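Local atomic coordinates of GrgF (Penicillium sp. sh18, PDB entry 6LZH), a protein that probably acts as a polyketide transferase in the biosynthesis of gregatin A, joining two polyketide chains through a Claisen-type condensation. Residues Trp24-Ser29 with Trp55-Gly60; Met37-Asn42 with Tyr66-Ile71; Met43-Ile48 with Ile71-Gly76; Glu89-Ala94 with Asn119-Ala124; Met171-Val176 with Ile207-Tyr212. All blocks are in the same frame, centred on the assembly; numbering follows the deposited sequence.

Contact 1 of 5, residues Trp24-Ser29 with Trp55-Gly60; sequences WLFPAS and WFQEHG
Q57 reaches from the last turn of helix 49-58 to the end of strand 20-26, and the tight half of the contact is built round its carboxamide. NE2 donates to P27 O at 2.7 Å, almost straight, with 171° at the hydrogen. The bond lies in the amide plane of Q57 but meets P27 O from above the carbonyl plane. The same nitrogen also bonds L6 O, so two acceptors grip this buried group. With CG anti to the backbone N (chi1 179°) and the chain extended beyond, Q57 spans the gap from helix to strand. It crosses F26 at about a right angle: Q57 CD packs 3.6 Å from F26 CB, OE1 sits at the edge of the ring, and the two planes stand 87° apart. P27 lies alongside the glutamine instead, pointing the same way. Toward S29, which is exposed, the contact thins out. A28 CB rests 3.5 Å from G60 O, and a water joins the segments by donating to Q57 O and accepting from S29 N. G60, with positive phi, is the C-prime residue of the Schellman motif that closes the helix. Strand 62-66 runs beside strand 20-26, pairing C63 with F26, while T62 OG1 bonds A28 N; on the helix, W55 packs against helix 277-292.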
# COMPACT_ATOMS: atom_id res chain seq x y z
N TRP A 24 2.08 8.63 25.01
CA TRP A 24 2.69 8.70 26.32
C TRP A 24 4.18 8.44 26.17
O TRP A 24 4.59 7.52 25.46
CB TRP A 24 2.10 7.66 27.29
CG TRP A 24 0.72 7.97 27.75
CD1 TRP A 24 0.20 9.21 28.01
CD2 TRP A 24 -0.32 7.03 28.04
NE1 TRP A 24 -1.10 9.09 28.43
CE2 TRP A 24 -1.44 7.76 28.45
CE3 TRP A 24 -0.40 5.63 27.97
CZ2 TRP A 24 -2.65 7.15 28.82
CZ3 TRP A 24 -1.60 5.02 28.33
CH2 TRP A 24 -2.71 5.78 28.75
N LEU A 25 4.97 9.23 26.88
CA LEU A 25 6.40 9.07 26.97
C LEU A 25 6.74 8.58 28.37
O LEU A 25 6.33 9.20 29.35
CB LEU A 25 7.09 10.40 26.67
CG LEU A 25 8.61 10.45 26.77
CD1 LEU A 25 9.22 9.56 25.71
CD2 LEU A 25 9.09 11.90 26.60
N PHE A 26 7.47 7.46 28.46
CA PHE A 26 7.96 6.91 29.73
C PHE A 26 9.48 7.12 29.78
O PHE A 26 10.25 6.27 29.30
CB PHE A 26 7.61 5.42 29.89
CG PHE A 26 6.12 5.13 29.88
CD1 PHE A 26 5.41 5.12 28.68
CD2 PHE A 26 5.44 4.87 31.06
CE1 PHE A 26 4.04 4.86 28.67
CE2 PHE A 26 4.08 4.58 31.05
CZ PHE A 26 3.38 4.58 29.86
N PRO A 27 9.95 8.25 30.32
CA PRO A 27 11.38 8.55 30.25
C PRO A 27 12.19 7.70 31.21
O PRO A 27 11.83 7.51 32.37
CB PRO A 27 11.45 10.04 30.65
CG PRO A 27 10.20 10.28 31.41
CD PRO A 27 9.16 9.41 30.78
N ALA A 28 13.32 7.20 30.70
CA ALA A 28 14.33 6.61 31.56
C ALA A 28 15.02 7.70 32.37
O ALA A 28 14.90 8.89 32.08
CB ALA A 28 15.37 5.85 30.74
N SER A 29 15.75 7.27 33.40
CA SER A 29 16.41 8.18 34.34
C SER A 29 17.66 8.82 33.78
O SER A 29 18.20 9.74 34.41
CB SER A 29 16.78 7.43 35.62
OG SER A 29 15.62 6.87 36.22
N TRP A 55 7.80 -1.37 32.74
CA TRP A 55 8.87 -2.33 33.01
C TRP A 55 10.14 -1.98 32.25
O TRP A 55 11.24 -2.02 32.82
CB TRP A 55 8.40 -3.74 32.66
CG TRP A 55 9.32 -4.85 33.09
CD1 TRP A 55 9.21 -5.63 34.22
CD2 TRP A 55 10.49 -5.33 32.40
NE1 TRP A 55 10.23 -6.54 34.26
CE2 TRP A 55 11.03 -6.38 33.16
CE3 TRP A 55 11.13 -4.96 31.21
CZ2 TRP A 55 12.18 -7.08 32.77
CZ3 TRP A 55 12.28 -5.65 30.82
CH2 TRP A 55 12.79 -6.70 31.60
N PHE A 56 10.03 -1.70 30.94
CA PHE A 56 11.20 -1.30 30.16
C PHE A 56 11.80 -0.00 30.69
O PHE A 56 13.03 0.15 30.76
CB PHE A 56 10.84 -1.12 28.67
CG PHE A 56 10.72 -2.42 27.90
CD1 PHE A 56 11.74 -3.36 27.92
CD2 PHE A 56 9.57 -2.70 27.16
CE1 PHE A 56 11.62 -4.56 27.21
CE2 PHE A 56 9.44 -3.91 26.46
CZ PHE A 56 10.47 -4.83 26.47
N GLN A 57 10.94 0.96 31.02
CA GLN A 57 11.43 2.22 31.60
C GLN A 57 12.25 1.95 32.86
O GLN A 57 13.31 2.55 33.07
CB GLN A 57 10.23 3.12 31.90
CG GLN A 57 10.57 4.47 32.53
CD GLN A 57 9.37 5.21 33.07
OE1 GLN A 57 8.35 4.60 33.43
NE2 GLN A 57 9.47 6.53 33.15
N GLU A 58 11.77 1.04 33.72
CA GLU A 58 12.48 0.70 34.95
C GLU A 58 13.82 0.04 34.67
O GLU A 58 14.69 0.05 35.55
CB GLU A 58 11.62 -0.21 35.83
CG GLU A 58 10.51 0.52 36.56
CD GLU A 58 9.48 -0.43 37.12
OE1 GLU A 58 9.55 -1.63 36.81
OE2 GLU A 58 8.60 0.03 37.87
N HIS A 59 14.00 -0.53 33.48
CA HIS A 59 15.27 -1.09 33.05
C HIS A 59 16.05 -0.16 32.11
O HIS A 59 16.90 -0.63 31.35
CB HIS A 59 15.03 -2.46 32.39
CG HIS A 59 14.56 -3.50 33.36
ND1 HIS A 59 13.27 -3.53 33.85
CD2 HIS A 59 15.23 -4.50 33.98
CE1 HIS A 59 13.16 -4.53 34.71
NE2 HIS A 59 14.33 -5.13 34.80
N GLY A 60 15.78 1.13 32.16
CA GLY A 60 16.62 2.09 31.48
C GLY A 60 16.24 2.41 30.05
O GLY A 60 17.01 3.10 29.36
O HOH W 1 15.27 4.36 34.31

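Contact 2 of 5, residues Met37-Asn42 with Tyr66-Ile71; sequences MSPGFN and YDPRGI
The P39 ring meets that of P68, P39 CG lying 4.0 Å from P68 CD. The two prolines lie just past neighbouring parallel strands of the alpha/beta hydrolase sheet, 32-38 and 62-66, which helix 49-58 links in a beta-alpha-beta crossover. The contact thus joins two loops at the C-terminal ends of the strands, where this fold carries its active site; the side chain of P39 is about 8 Å from that of C115, the probable nucleophile. L49 of helix 49-58 also packs on P39. An alanine here would lack the ring atoms that meet P68 and would probably open a gap between the two loops. Further along, the end of I71 comes up to the N42 amide, N42 OD1 lying 3.4 Å from I71 CD1. CG1 of I71, anti to the carbonyl carbon (chi1 -63°), carries this methyl toward N42. The polar needs of the buried amide are met elsewhere: OD1 accepts from N80 ND2, while ND2 bonds Y175 OH and R206 O. At the strand end the backbones are too far apart to bond directly, M37 O standing 4.1 Å from Y66 N, and that buried N-H has no partner in the model. A water donates to M37 O and to Y66 O, each 2.9 Å from its oxygen, which sits over the centre of the Y66 ring.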
# COMPACT_ATOMS: atom_id res chain seq x y z
N MET A 37 6.44 1.66 20.92
CA MET A 37 5.57 0.50 21.10
C MET A 37 4.25 0.69 20.36
O MET A 37 3.61 1.74 20.48
CB MET A 37 5.31 0.25 22.59
CG MET A 37 6.61 -0.06 23.36
SD MET A 37 6.37 -0.12 25.15
CE MET A 37 5.36 -1.60 25.34
N SER A 38 3.84 -0.34 19.61
CA SER A 38 2.65 -0.28 18.78
C SER A 38 1.64 -1.31 19.27
O SER A 38 2.00 -2.48 19.50
CB SER A 38 2.99 -0.58 17.29
OG SER A 38 3.79 0.42 16.71
N PRO A 39 0.36 -0.92 19.43
CA PRO A 39 -0.62 -1.81 20.06
C PRO A 39 -1.30 -2.74 19.07
O PRO A 39 -1.02 -2.69 17.86
CB PRO A 39 -1.63 -0.82 20.68
CG PRO A 39 -1.59 0.36 19.74
CD PRO A 39 -0.17 0.44 19.20
N GLY A 40 -2.21 -3.57 19.56
CA GLY A 40 -2.85 -4.59 18.75
C GLY A 40 -3.92 -4.03 17.82
O GLY A 40 -4.13 -2.82 17.69
N PHE A 41 -4.61 -4.95 17.16
CA PHE A 41 -5.52 -4.60 16.07
C PHE A 41 -6.66 -3.71 16.55
O PHE A 41 -7.43 -4.09 17.44
CB PHE A 41 -6.08 -5.88 15.45
CG PHE A 41 -7.04 -5.63 14.33
CD1 PHE A 41 -6.57 -5.36 13.05
CD2 PHE A 41 -8.41 -5.66 14.56
CE1 PHE A 41 -7.44 -5.13 12.01
CE2 PHE A 41 -9.30 -5.43 13.51
CZ PHE A 41 -8.80 -5.16 12.23
N ASN A 42 -6.78 -2.54 15.94
CA ASN A 42 -7.87 -1.61 16.21
C ASN A 42 -7.91 -1.17 17.66
O ASN A 42 -8.96 -0.77 18.16
CB ASN A 42 -9.23 -2.21 15.81
CG ASN A 42 -10.29 -1.15 15.56
OD1 ASN A 42 -9.97 -0.04 15.14
ND2 ASN A 42 -11.54 -1.47 15.85
N TYR A 66 1.96 5.27 21.60
CA TYR A 66 1.06 6.25 21.02
C TYR A 66 -0.13 5.60 20.32
O TYR A 66 -0.11 4.42 19.97
CB TYR A 66 1.80 7.18 20.07
CG TYR A 66 2.33 6.63 18.76
CD1 TYR A 66 1.48 6.43 17.67
CD2 TYR A 66 3.68 6.40 18.60
CE1 TYR A 66 1.96 5.98 16.48
CE2 TYR A 66 4.19 5.95 17.38
CZ TYR A 66 3.32 5.74 16.32
OH TYR A 66 3.80 5.29 15.11
N ASP A 67 -1.19 6.40 20.16
CA ASP A 67 -2.39 5.94 19.47
C ASP A 67 -2.17 6.09 17.98
O ASP A 67 -1.80 7.19 17.52
CB ASP A 67 -3.63 6.73 19.92
CG ASP A 67 -4.11 6.36 21.32
OD1 ASP A 67 -4.09 5.16 21.65
OD2 ASP A 67 -4.53 7.25 22.08
N PRO A 68 -2.31 5.03 17.20
CA PRO A 68 -2.18 5.16 15.74
C PRO A 68 -3.26 6.09 15.19
O PRO A 68 -4.21 6.47 15.87
CB PRO A 68 -2.36 3.72 15.23
CG PRO A 68 -2.06 2.85 16.42
CD PRO A 68 -2.53 3.63 17.61
N ARG A 69 -3.07 6.47 13.93
CA ARG A 69 -4.04 7.29 13.23
C ARG A 69 -5.46 6.76 13.42
O ARG A 69 -5.71 5.56 13.26
CB ARG A 69 -3.71 7.30 11.73
CG ARG A 69 -4.44 8.38 10.99
CD ARG A 69 -5.76 7.91 10.42
NE ARG A 69 -5.60 7.05 9.26
CZ ARG A 69 -6.62 6.50 8.62
NH1 ARG A 69 -6.42 5.73 7.56
NH2 ARG A 69 -7.86 6.73 9.05
N GLY A 70 -6.38 7.67 13.73
CA GLY A 70 -7.79 7.32 13.76
C GLY A 70 -8.21 6.53 14.98
O GLY A 70 -9.29 5.96 14.99
N ILE A 71 -7.37 6.48 16.00
CA ILE A 71 -7.59 5.65 17.18
C ILE A 71 -7.37 6.50 18.42
O ILE A 71 -6.50 7.38 18.41
CB ILE A 71 -6.63 4.43 17.17
CG1 ILE A 71 -6.90 3.52 15.97
CG2 ILE A 71 -6.68 3.68 18.48
CD1 ILE A 71 -8.07 2.58 16.16
O HOH W 2 2.09 3.20 18.45

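Contact 3 of 5, residues Met43-Ile48 with Ile71-Gly76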
# COMPACT_ATOMS: atom_id res chain seq x y z
N MET A 43 -6.76 -1.24 18.37
CA MET A 43 -6.72 -0.92 19.79
C MET A 43 -5.92 0.36 20.05
O MET A 43 -4.96 0.67 19.34
CB MET A 43 -6.08 -2.07 20.58
CG MET A 43 -6.98 -3.30 20.71
SD MET A 43 -8.59 -2.88 21.47
CE MET A 43 -8.11 -2.58 23.18
N PRO A 44 -6.31 1.13 21.06
CA PRO A 44 -5.49 2.27 21.50
C PRO A 44 -4.33 1.79 22.36
O PRO A 44 -4.18 0.60 22.65
CB PRO A 44 -6.48 3.11 22.31
CG PRO A 44 -7.37 2.07 22.94
CD PRO A 44 -7.52 0.97 21.89
N LYS A 45 -3.49 2.74 22.76
CA LYS A 45 -2.31 2.46 23.57
C LYS A 45 -2.64 2.03 24.99
O LYS A 45 -1.75 1.58 25.72
CB LYS A 45 -1.45 3.73 23.62
CG LYS A 45 -2.15 4.81 24.42
CD LYS A 45 -1.63 6.19 24.09
CE LYS A 45 -2.35 7.24 24.93
NZ LYS A 45 -3.78 7.35 24.50
N ASP A 46 -3.91 2.13 25.40
CA ASP A 46 -4.25 2.18 26.82
C ASP A 46 -4.12 0.84 27.54
O ASP A 46 -3.85 0.81 28.74
CB ASP A 46 -5.67 2.74 26.98
CG ASP A 46 -5.73 4.23 26.72
OD1 ASP A 46 -5.43 4.65 25.58
OD2 ASP A 46 -6.06 4.99 27.66
N ALA A 47 -4.33 -0.28 26.85
CA ALA A 47 -4.40 -1.58 27.51
C ALA A 47 -3.12 -2.37 27.31
O ALA A 47 -2.60 -2.44 26.20
CB ALA A 47 -5.58 -2.40 26.99
N ILE A 48 -2.65 -2.99 28.41
CA ILE A 48 -1.55 -3.96 28.45
C ILE A 48 -0.19 -3.31 28.25
O ILE A 48 0.73 -3.49 29.07
CB ILE A 48 -1.75 -5.09 27.42
CG1 ILE A 48 -3.14 -5.75 27.58
CG2 ILE A 48 -0.65 -6.14 27.59
CD1 ILE A 48 -3.37 -6.94 26.63
N ILE A 71 -7.37 6.48 16.00
CA ILE A 71 -7.59 5.65 17.18
C ILE A 71 -7.37 6.50 18.42
O ILE A 71 -6.50 7.38 18.41
CB ILE A 71 -6.63 4.43 17.17
CG1 ILE A 71 -6.90 3.52 15.97
CG2 ILE A 71 -6.68 3.68 18.48
CD1 ILE A 71 -8.07 2.58 16.16
N GLY A 72 -8.16 6.26 19.47
CA GLY A 72 -7.84 6.83 20.77
C GLY A 72 -7.82 8.35 20.73
O GLY A 72 -8.75 8.98 20.23
N ALA A 73 -6.72 8.94 21.21
CA ALA A 73 -6.56 10.39 21.27
C ALA A 73 -5.97 11.00 20.00
O ALA A 73 -5.84 12.23 19.93
CB ALA A 73 -5.67 10.75 22.46
N SER A 74 -5.58 10.19 19.01
CA SER A 74 -4.89 10.71 17.84
C SER A 74 -5.87 11.24 16.80
O SER A 74 -7.02 10.81 16.72
CB SER A 74 -4.01 9.62 17.20
OG SER A 74 -2.86 9.41 18.01
N ASP A 75 -5.38 12.20 16.01
CA ASP A 75 -6.12 12.69 14.85
C ASP A 75 -6.32 11.56 13.84
O ASP A 75 -5.71 10.50 13.92
CB ASP A 75 -5.37 13.82 14.14
CG ASP A 75 -5.36 15.11 14.93
OD1 ASP A 75 -6.05 15.20 15.97
OD2 ASP A 75 -4.64 16.04 14.51
N GLY A 76 -7.18 11.83 12.86
CA GLY A 76 -7.37 10.93 11.75
C GLY A 76 -8.82 10.59 11.49
O GLY A 76 -9.56 10.28 12.42
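M43 meets the other loop through its backbone, M43 O lying 3.6 Å from I71 CG2. Its side chain starts off away from that loop and comes to about 7 Å from the side chain of C115. P44 follows and makes the closest packing: I71 CG2 is 3.5 Å from P44 CA and 3.9 Å from P44 CB. This methyl stands anti to the backbone N of I71, which turns it to P44 while the CG1 branch is left for N42. P44 CB also lies 4.2 Å from G72 CA; a CB on G72 would come tight against the proline ring. The positive phi of G72 belongs to the type II' beta turn from I71 to S74, closed by S74 N to I71 O at 3.0 Å. K45 then brings its end to A73, NZ being 4.4 Å from A73 CB. The ammonium is held chiefly by a salt bridge to D67 OD2, which A73 N also bonds, so one carboxylate oxygen ties both loops. A second salt bridge, with a weak hydrogen bond, joins K45 NZ to D46 OD1 at 3.3 Å; D46 is exposed, like G72 and A73. I48 finally takes the N-cap position of helix 49-58. The contact joins the loop between strand 32-38 and that helix to the loop from strand 62-66 toward helix 84-99, with W24 of strand 20-26 as a cation-pi partner of K45.

Contact 4 of 5, residues Glu89-Ala94 with Asn119-Ala124; sequences EHLHDA and NVTLAA
The H92 imidazole meets the other helix by its edge: A124 O lies near the ring plane, 3.5 Å from CE1, and A124 CB is 3.8 Å from the same carbon. The ring also meets the second subunit: NE2 is hydrogen-bonded to Y213 OH there, the two ring planes stand about 85° apart, and M158 of that subunit packs on H92 too. An alanine in place of H92 would probably leave Y213 OH of the second subunit without this bond and remove the ring edge that packs on A124. Beside the ring, L91 packs against the other helix. Its CG is anti to the carbonyl carbon (chi1 -79°), and CD1 lands 3.5 Å from V120 CG1 and 3.8 Å from A124 CB. The axes of these two segments come within 9.3 Å and cross at -69°, with A124 facing L91 near the crossing. T121 OG1 bonds back to G117 O, in the first turn of the same helix, just after the probable nucleophile C115. Beneath lies the central sheet: L91 rests on strands 32-38 and 62-66, T121 on 32-38 and 108-114, while R161 of the second subunit forms salt bridges with E89 and D93.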
# COMPACT_ATOMS: atom_id res chain seq x y z
N GLU A 89 4.60 3.99 7.96
CA GLU A 89 5.15 5.30 7.64
C GLU A 89 5.18 6.19 8.87
O GLU A 89 6.15 6.92 9.10
CB GLU A 89 4.31 5.96 6.54
CG GLU A 89 4.64 5.51 5.14
CD GLU A 89 3.82 6.28 4.13
OE1 GLU A 89 4.10 7.48 3.90
OE2 GLU A 89 2.88 5.70 3.60
N HIS A 90 4.12 6.13 9.67
CA HIS A 90 4.05 6.98 10.85
C HIS A 90 5.11 6.60 11.88
O HIS A 90 5.57 7.45 12.63
CB HIS A 90 2.64 6.91 11.43
CG HIS A 90 1.63 7.66 10.63
ND1 HIS A 90 0.28 7.60 10.87
CD2 HIS A 90 1.78 8.50 9.57
CE1 HIS A 90 -0.36 8.36 10.01
NE2 HIS A 90 0.53 8.92 9.20
N LEU A 91 5.51 5.32 11.91
CA LEU A 91 6.61 4.92 12.79
C LEU A 91 7.93 5.54 12.35
O LEU A 91 8.79 5.84 13.20
CB LEU A 91 6.74 3.40 12.83
CG LEU A 91 5.74 2.68 13.72
CD1 LEU A 91 5.93 1.17 13.58
CD2 LEU A 91 5.91 3.10 15.20
N HIS A 92 8.13 5.76 11.05
CA HIS A 92 9.28 6.55 10.61
C HIS A 92 9.20 7.98 11.14
O HIS A 92 10.22 8.58 11.53
CB HIS A 92 9.38 6.59 9.08
CG HIS A 92 9.25 5.26 8.41
ND1 HIS A 92 9.68 4.08 8.98
CD2 HIS A 92 8.73 4.92 7.20
CE1 HIS A 92 9.45 3.08 8.15
NE2 HIS A 92 8.88 3.56 7.06
N ASP A 93 8.00 8.56 11.16
CA ASP A 93 7.86 9.91 11.70
C ASP A 93 8.07 9.91 13.21
O ASP A 93 8.63 10.86 13.77
CB ASP A 93 6.47 10.47 11.34
CG ASP A 93 6.29 10.65 9.84
OD1 ASP A 93 7.32 10.73 9.14
OD2 ASP A 93 5.12 10.68 9.37
N ALA A 94 7.66 8.83 13.87
CA ALA A 94 7.91 8.71 15.31
C ALA A 94 9.41 8.62 15.60
O ALA A 94 9.90 9.27 16.53
CB ALA A 94 7.17 7.49 15.86
N ASN A 119 3.02 -6.51 13.08
CA ASN A 119 3.08 -6.44 11.63
C ASN A 119 3.65 -5.09 11.19
O ASN A 119 4.61 -5.03 10.43
CB ASN A 119 1.67 -6.66 11.07
CG ASN A 119 1.61 -6.60 9.54
OD1 ASN A 119 1.97 -5.61 8.93
ND2 ASN A 119 1.10 -7.67 8.94
N VAL A 120 3.09 -4.00 11.72
CA VAL A 120 3.56 -2.66 11.35
C VAL A 120 5.01 -2.45 11.79
O VAL A 120 5.80 -1.79 11.10
CB VAL A 120 2.60 -1.62 11.97
CG1 VAL A 120 3.16 -0.23 11.93
CG2 VAL A 120 1.24 -1.69 11.27
N THR A 121 5.37 -2.97 12.96
CA THR A 121 6.75 -2.87 13.45
C THR A 121 7.73 -3.54 12.48
O THR A 121 8.77 -2.96 12.14
CB THR A 121 6.84 -3.50 14.86
OG1 THR A 121 6.20 -2.64 15.82
CG2 THR A 121 8.32 -3.70 15.31
N LEU A 122 7.44 -4.77 12.06
CA LEU A 122 8.33 -5.45 11.11
C LEU A 122 8.43 -4.69 9.79
O LEU A 122 9.51 -4.60 9.18
CB LEU A 122 7.84 -6.88 10.87
CG LEU A 122 7.92 -7.79 12.11
CD1 LEU A 122 7.13 -9.06 11.93
CD2 LEU A 122 9.38 -8.08 12.51
N ALA A 123 7.31 -4.15 9.31
CA ALA A 123 7.35 -3.42 8.04
C ALA A 123 8.17 -2.15 8.17
O ALA A 123 8.94 -1.80 7.27
CB ALA A 123 5.92 -3.09 7.58
N ALA A 124 8.01 -1.43 9.28
CA ALA A 124 8.80 -0.22 9.47
C ALA A 124 10.29 -0.55 9.56
O ALA A 124 11.13 0.17 9.00
CB ALA A 124 8.33 0.53 10.72

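Contact 5 of 5, residues Met171-Val176 with Ile207-Tyr212; sequences MYLPYV and ISVQTY
V209 CG1 lodges between two side chains of the facing segment, M171 and L173. M171 crosses V209 obliquely, SD 3.5 Å from that methyl, while L173 comes at about a right angle, its CG 3.7 Å away. CG1 is anti to the carbonyl carbon of V209 (chi1 -56°), which turns it to both partners; the M171 chain bends at chi3 as its sulfur passes. Y172, between them in sequence, sets its ring obliquely against the backbone where I207 joins S208, CD2 lying 3.3 Å from S208 N, and its hydroxyl bonds R79 O. Y175 turns a ring edge to I207, with CE1 at 4.5 Å from I207 CB near the ring plane; its OH is bonded to N42 ND2. Strands 172-174 and 206-208 form a small antiparallel sheet apart from the main one. It belongs to the segment inserted between strands 133-137 and 232-237, the usual place of a lid in alpha/beta hydrolases. L173 and I207 make the hydrogen-bonded pair: L173 N reaches I207 O at 2.8 Å, nearly along the C=O axis, and I207 N returns to L173 O in the carbonyl plane. Y172 and S208 are the non-hydrogen-bonded pair, their side chains diverging. The strand then passes straight into helix 209-216. V209 N, at the helix start, still bonds M171 O at 3.1 Å, and S208 is the N-cap. T211 OG1 donates to S208 OG at 2.9 Å. That oxygen also accepts a weak bond from T211 N and is bonded to D81 OD1.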
# COMPACT_ATOMS: atom_id res chain seq x y z
N MET A 171 -18.76 3.73 6.11
CA MET A 171 -19.43 2.51 6.52
C MET A 171 -18.50 1.65 7.37
O MET A 171 -17.30 1.54 7.11
CB MET A 171 -19.89 1.73 5.29
CG MET A 171 -20.48 0.38 5.58
SD MET A 171 -20.53 -0.62 4.07
CE MET A 171 -21.08 0.62 2.89
N TYR A 172 -19.07 1.04 8.41
CA TYR A 172 -18.31 0.20 9.32
C TYR A 172 -18.90 -1.20 9.35
O TYR A 172 -20.09 -1.40 9.11
CB TYR A 172 -18.29 0.80 10.73
CG TYR A 172 -17.43 2.04 10.83
CD1 TYR A 172 -17.95 3.28 10.54
CD2 TYR A 172 -16.09 1.95 11.20
CE1 TYR A 172 -17.17 4.42 10.61
CE2 TYR A 172 -15.30 3.09 11.27
CZ TYR A 172 -15.85 4.32 10.97
OH TYR A 172 -15.09 5.45 11.03
N LEU A 173 -18.04 -2.17 9.62
CA LEU A 173 -18.50 -3.51 9.90
C LEU A 173 -18.36 -3.81 11.38
O LEU A 173 -17.37 -3.40 11.99
CB LEU A 173 -17.71 -4.54 9.11
CG LEU A 173 -17.97 -4.48 7.62
CD1 LEU A 173 -17.12 -5.51 6.91
CD2 LEU A 173 -19.46 -4.67 7.35
N PRO A 174 -19.31 -4.52 11.99
CA PRO A 174 -19.12 -4.98 13.37
C PRO A 174 -18.25 -6.23 13.40
O PRO A 174 -18.13 -6.97 12.42
CB PRO A 174 -20.55 -5.29 13.83
CG PRO A 174 -21.19 -5.81 12.57
CD PRO A 174 -20.57 -5.02 11.41
N TYR A 175 -17.65 -6.45 14.57
CA TYR A 175 -16.89 -7.68 14.78
C TYR A 175 -17.79 -8.91 14.65
O TYR A 175 -17.34 -9.97 14.19
CB TYR A 175 -16.23 -7.66 16.15
CG TYR A 175 -15.04 -6.74 16.28
CD1 TYR A 175 -14.66 -5.90 15.24
CD2 TYR A 175 -14.28 -6.74 17.44
CE1 TYR A 175 -13.55 -5.07 15.37
CE2 TYR A 175 -13.19 -5.92 17.57
CZ TYR A 175 -12.82 -5.08 16.54
OH TYR A 175 -11.71 -4.27 16.70
N VAL A 176 -19.05 -8.78 15.05
CA VAL A 176 -20.04 -9.86 15.02
C VAL A 176 -21.36 -9.27 14.54
O VAL A 176 -21.88 -8.34 15.16
CB VAL A 176 -20.24 -10.52 16.40
CG1 VAL A 176 -21.15 -11.74 16.29
CG2 VAL A 176 -18.91 -10.90 17.04
N ILE A 207 -15.02 -1.56 12.62
CA ILE A 207 -13.85 -1.30 11.80
C ILE A 207 -14.35 -0.85 10.43
O ILE A 207 -15.38 -1.34 9.96
CB ILE A 207 -12.95 -2.55 11.72
CG1 ILE A 207 -11.63 -2.22 11.03
CG2 ILE A 207 -13.64 -3.69 11.00
CD1 ILE A 207 -10.61 -1.67 11.97
N SER A 208 -13.67 0.12 9.82
CA SER A 208 -14.11 0.60 8.52
C SER A 208 -14.03 -0.51 7.48
O SER A 208 -13.15 -1.37 7.53
CB SER A 208 -13.25 1.78 8.05
OG SER A 208 -11.97 1.32 7.66
N VAL A 209 -14.97 -0.50 6.54
CA VAL A 209 -14.89 -1.47 5.44
C VAL A 209 -13.63 -1.25 4.61
O VAL A 209 -13.15 -2.17 3.96
CB VAL A 209 -16.14 -1.43 4.54
CG1 VAL A 209 -17.40 -1.65 5.35
CG2 VAL A 209 -16.24 -0.11 3.77
N GLN A 210 -13.09 -0.03 4.60
CA GLN A 210 -11.88 0.21 3.83
C GLN A 210 -10.69 -0.53 4.43
O GLN A 210 -9.70 -0.77 3.72
CB GLN A 210 -11.59 1.72 3.75
CG GLN A 210 -12.70 2.51 3.06
CD GLN A 210 -12.92 2.05 1.62
OE1 GLN A 210 -11.97 1.63 0.93
NE2 GLN A 210 -14.16 2.11 1.16
N THR A 211 -10.76 -0.86 5.72
CA THR A 211 -9.68 -1.62 6.34
C THR A 211 -9.40 -2.90 5.56
O THR A 211 -8.24 -3.22 5.29
CB THR A 211 -10.03 -1.94 7.79
OG1 THR A 211 -10.10 -0.72 8.56
CG2 THR A 211 -8.99 -2.88 8.40
N TYR A 212 -10.45 -3.62 5.16
CA TYR A 212 -10.25 -4.88 4.44
C TYR A 212 -9.70 -4.63 3.03
O TYR A 212 -8.84 -5.38 2.56
CB TYR A 212 -11.57 -5.66 4.39
CG TYR A 212 -11.39 -7.06 3.79
CD1 TYR A 212 -11.01 -8.13 4.59
CD2 TYR A 212 -11.58 -7.28 2.43
CE1 TYR A 212 -10.83 -9.41 4.04
CE2 TYR A 212 -11.40 -8.55 1.88
CZ TYR A 212 -11.02 -9.61 2.69
OH TYR A 212 -10.85 -10.87 2.15

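Overall arrangement
Contacts 2 and 4 are buried near the middle of the chain and meet where L91 lies against Y66 and S38. Contact 1 is buried but peripheral, about 35 Å from contact 5 between centres. Contacts 3 and 5 are partly open. Helix 49-58, preceded by the loop of contact 3, ends in contact 1. Contacts 2 and 3 share I71 and are tied by D67, and N42 hands contact 2 on to Y175 of contact 5. Chemistry follows place: mostly apolar methyls, with H92 turned to the second subunit, in contact 4; prolines and water in contact 2; a proline-methyl contact beside a lysine-aspartate salt bridge in contact 3; one side-chain amide hydrogen bond in contact 1; backbone pairing in contact 5.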